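Local structure of alpha-2,3/8-sialyltransferase (Campylobacter jejuni, 1RO7) at residues 37-42 against 68-73. The protein is a sialyltransferase that probably moves sialic acid from CMP-sialic acid onto acceptor sugars through alpha-2,3 and alpha-2,8 linkages. The protein carries 1 engineered substitution. Sequence-based numbering, arbitrary orientation.
Sequences DKYYLG and NQEYET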
ATOM      1  N   ASP A  37     -26.478  34.857   0.860  1.00 39.22           N
ATOM      2  CA  ASP A  37     -26.888  35.911   1.788  1.00 41.23           C
ATOM      3  C   ASP A  37     -28.070  35.498   2.662  1.00 41.95           C
ATOM      4  O   ASP A  37     -28.466  36.222   3.576  1.00 43.21           O
ATOM      5  CB  ASP A  37     -27.233  37.191   1.020  1.00 43.42           C
ATOM      6  CG  ASP A  37     -28.419  37.016   0.095  1.00 44.92           C
ATOM      7  OD1 ASP A  37     -28.787  37.992  -0.590  1.00 48.51           O
ATOM      8  OD2 ASP A  37     -28.983  35.906   0.051  1.00 47.57           O
ATOM      9  N   LYS A  38     -28.633  34.330   2.373  1.00 42.39           N
ATOM     10  CA  LYS A  38     -29.757  33.803   3.137  1.00 42.22           C
ATOM     11  C   LYS A  38     -29.555  32.296   3.238  1.00 41.09           C
ATOM     12  O   LYS A  38     -28.946  31.695   2.355  1.00 40.74           O
ATOM     13  CB  LYS A  38     -31.076  34.082   2.413  1.00 43.20           C
ATOM     14  CG  LYS A  38     -31.265  35.521   1.981  1.00 46.90           C
ATOM     15  CD  LYS A  38     -32.530  35.685   1.154  1.00 47.70           C
ATOM     16  CE  LYS A  38     -32.689  37.123   0.704  1.00 49.55           C
ATOM     17  NZ  LYS A  38     -32.680  38.045   1.873  1.00 51.29           N
ATOM     18  N   TYR A  39     -30.051  31.686   4.310  1.00 39.45           N
ATOM     19  CA  TYR A  39     -29.917  30.244   4.462  1.00 39.62           C
ATOM     20  C   TYR A  39     -30.968  29.554   3.598  1.00 40.00           C
ATOM     21  O   TYR A  39     -31.925  28.966   4.106  1.00 40.14           O
ATOM     22  CB  TYR A  39     -30.083  29.830   5.925  1.00 38.92           C
ATOM     23  CG  TYR A  39     -28.894  30.170   6.796  1.00 39.89           C
ATOM     24  CD1 TYR A  39     -28.964  31.194   7.739  1.00 40.30           C
ATOM     25  CD2 TYR A  39     -27.696  29.461   6.679  1.00 38.64           C
ATOM     26  CE1 TYR A  39     -27.875  31.503   8.553  1.00 40.30           C
ATOM     27  CE2 TYR A  39     -26.599  29.763   7.485  1.00 40.11           C
ATOM     28  CZ  TYR A  39     -26.696  30.784   8.420  1.00 41.17           C
ATOM     29  OH  TYR A  39     -25.626  31.073   9.236  1.00 41.18           O
ATOM     30  N   TYR A  40     -30.774  29.635   2.286  1.00 39.91           N
ATOM     31  CA  TYR A  40     -31.690  29.041   1.324  1.00 40.42           C
ATOM     32  C   TYR A  40     -31.997  27.580   1.605  1.00 39.96           C
ATOM     33  O   TYR A  40     -32.993  27.053   1.114  1.00 40.04           O
ATOM     34  CB  TYR A  40     -31.126  29.186  -0.091  1.00 41.26           C
ATOM     35  CG  TYR A  40     -30.998  30.623  -0.542  1.00 43.26           C
ATOM     36  CD1 TYR A  40     -32.128  31.434  -0.684  1.00 44.08           C
ATOM     37  CD2 TYR A  40     -29.750  31.183  -0.799  1.00 43.14           C
ATOM     38  CE1 TYR A  40     -32.014  32.768  -1.068  1.00 45.74           C
ATOM     39  CE2 TYR A  40     -29.624  32.515  -1.182  1.00 45.01           C
ATOM     40  CZ  TYR A  40     -30.757  33.301  -1.313  1.00 45.71           C
ATOM     41  OH  TYR A  40     -30.630  34.624  -1.676  1.00 48.22           O
ATOM     42  N   LEU A  41     -31.146  26.918   2.384  1.00 39.33           N
ATOM     43  CA  LEU A  41     -31.373  25.511   2.704  1.00 38.31           C
ATOM     44  C   LEU A  41     -31.044  25.167   4.148  1.00 36.88           C
ATOM     45  O   LEU A  41     -30.810  24.005   4.484  1.00 37.93           O
ATOM     46  CB  LEU A  41     -30.572  24.615   1.756  1.00 37.63           C
ATOM     47  CG  LEU A  41     -31.048  24.628   0.301  1.00 38.90           C
ATOM     48  CD1 LEU A  41     -30.092  23.831  -0.574  1.00 36.63           C
ATOM     49  CD2 LEU A  41     -32.460  24.050   0.228  1.00 39.06           C
ATOM     50  N   GLY A  42     -31.031  26.180   5.004  1.00 36.66           N
ATOM     51  CA  GLY A  42     -30.739  25.951   6.406  1.00 37.16           C
ATOM     52  C   GLY A  42     -29.259  26.003   6.727  1.00 36.83           C
ATOM     53  O   GLY A  42     -28.420  26.077   5.827  1.00 35.67           O
ATOM     54  N   ASN A  68     -18.089  29.778  14.457  1.00 37.15           N
ATOM     55  CA  ASN A  68     -18.908  30.980  14.484  1.00 37.67           C
ATOM     56  C   ASN A  68     -20.403  30.652  14.399  1.00 37.26           C
ATOM     57  O   ASN A  68     -21.240  31.549  14.308  1.00 36.62           O
ATOM     58  CB  ASN A  68     -18.482  31.904  13.336  1.00 39.74           C
ATOM     59  CG  ASN A  68     -18.948  33.338  13.527  1.00 44.69           C
ATOM     60  OD1 ASN A  68     -18.814  33.910  14.612  1.00 46.07           O
ATOM     61  ND2 ASN A  68     -19.481  33.936  12.465  1.00 43.64           N
ATOM     62  N   GLN A  69     -20.723  29.362  14.435  1.00 34.87           N
ATOM     63  CA  GLN A  69     -22.103  28.875  14.375  1.00 37.07           C
ATOM     64  C   GLN A  69     -22.910  29.311  13.150  1.00 36.51           C
ATOM     65  O   GLN A  69     -24.128  29.470  13.232  1.00 36.21           O
ATOM     66  CB  GLN A  69     -22.862  29.274  15.651  1.00 39.53           C
ATOM     67  CG  GLN A  69     -22.258  28.703  16.935  1.00 42.51           C
ATOM     68  CD  GLN A  69     -23.076  29.028  18.178  1.00 45.33           C
ATOM     69  OE1 GLN A  69     -22.644  28.767  19.300  1.00 46.82           O
ATOM     70  NE2 GLN A  69     -24.261  29.594  17.982  1.00 47.21           N
ATOM     71  N   GLU A  70     -22.244  29.497  12.015  1.00 33.71           N
ATOM     72  CA  GLU A  70     -22.936  29.896  10.793  1.00 33.89           C
ATOM     73  C   GLU A  70     -23.476  28.659  10.089  1.00 33.69           C
ATOM     74  O   GLU A  70     -24.525  28.700   9.452  1.00 34.31           O
ATOM     75  CB  GLU A  70     -21.992  30.656   9.863  1.00 33.18           C
ATOM     76  CG  GLU A  70     -21.442  31.932  10.462  1.00 33.45           C
ATOM     77  CD  GLU A  70     -20.492  32.648   9.523  1.00 35.04           C
ATOM     78  OE1 GLU A  70     -20.941  33.112   8.452  1.00 34.20           O
ATOM     79  OE2 GLU A  70     -19.295  32.742   9.859  1.00 32.42           O
ATOM     80  N   TYR A  71     -22.742  27.557  10.202  1.00 33.43           N
ATOM     81  CA  TYR A  71     -23.157  26.298   9.608  1.00 31.47           C
ATOM     82  C   TYR A  71     -22.621  25.159  10.441  1.00 32.26           C
ATOM     83  O   TYR A  71     -21.790  25.349  11.331  1.00 31.97           O
ATOM     84  CB  TYR A  71     -22.617  26.117   8.180  1.00 29.47           C
ATOM     85  CG  TYR A  71     -23.142  27.083   7.144  1.00 28.58           C
ATOM     86  CD1 TYR A  71     -22.560  28.334   6.978  1.00 28.43           C
ATOM     87  CD2 TYR A  71     -24.214  26.736   6.314  1.00 29.25           C
ATOM     88  CE1 TYR A  71     -23.021  29.220   6.013  1.00 30.11           C
ATOM     89  CE2 TYR A  71     -24.688  27.619   5.344  1.00 28.71           C
ATOM     90  CZ  TYR A  71     -24.084  28.860   5.199  1.00 27.85           C
ATOM     91  OH  TYR A  71     -24.522  29.749   4.247  1.00 27.58           O
ATOM     92  N   GLU A  72     -23.125  23.971  10.149  1.00 32.51           N
ATOM     93  CA  GLU A  72     -22.671  22.761  10.798  1.00 33.78           C
ATOM     94  C   GLU A  72     -22.705  21.703   9.708  1.00 32.61           C
ATOM     95  O   GLU A  72     -23.491  21.798   8.760  1.00 32.95           O
ATOM     96  CB  GLU A  72     -23.575  22.369  11.972  1.00 36.51           C
ATOM     97  CG  GLU A  72     -25.027  22.113  11.631  1.00 42.09           C
ATOM     98  CD  GLU A  72     -25.786  21.506  12.801  1.00 45.76           C
ATOM     99  OE1 GLU A  72     -27.032  21.578  12.809  1.00 47.03           O
ATOM    100  OE2 GLU A  72     -25.130  20.947  13.710  1.00 46.33           O
ATOM    101  N   THR A  73     -21.830  20.717   9.812  1.00 30.89           N
ATOM    102  CA  THR A  73     -21.803  19.667   8.816  1.00 30.55           C
ATOM    103  C   THR A  73     -21.298  18.381   9.421  1.00 30.90           C
ATOM    104  O   THR A  73     -20.424  18.385  10.290  1.00 32.05           O
ATOM    105  CB  THR A  73     -20.914  20.043   7.611  1.00 29.77           C
ATOM    106  OG1 THR A  73     -21.075  19.056   6.583  1.00 28.23           O
ATOM    107  CG2 THR A  73     -19.446  20.108   8.021  1.00 27.09           C
TER
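Two tyrosines, Tyr39 and Tyr71, meet edge to face in a buried contact that joins the short strand 38-39 to the turn between helix 55-67 and strand 72-78 of the central parallel sheet. Tyr39 serves two purposes, with its ring packing on Tyr71 and its hydroxyl binding a backbone carbonyl. Tyr39 turns a ring edge toward Tyr71, its CE2 standing over one face of the Tyr71 ring, offset toward the rim, 3.5 Å from Tyr71 CZ. The centroids are 5.1 Å apart and the planes meet at 66°, a tilted T-shape. Beyond the ring, Tyr39 OH donates to Glu70 O at 2.6 Å, in the carbonyl plane and on a lone pair. This bond should fix the direction of the Tyr39 ring and satisfies the carbonyl just ahead of Tyr71. With CG anti to the carbonyl carbon (chi1 -66°), Tyr71 lays its ring against Tyr39, and its hydroxyl bonds Glu36, just ahead of 37-42, and Lys236, just past strand 234-235; the latter also makes a cation-pi contact with Tyr39. Glu70 OE2 receives Asn68 ND2 at 2.9 Å, from above the carboxylate plane, and also bonds Thr240. Helix 55-67 ends in a Schellman motif with Gln69 as the C-prime residue, and the turn that follows leads into strand 72-78, an alpha-to-beta connection of the Rossmann fold.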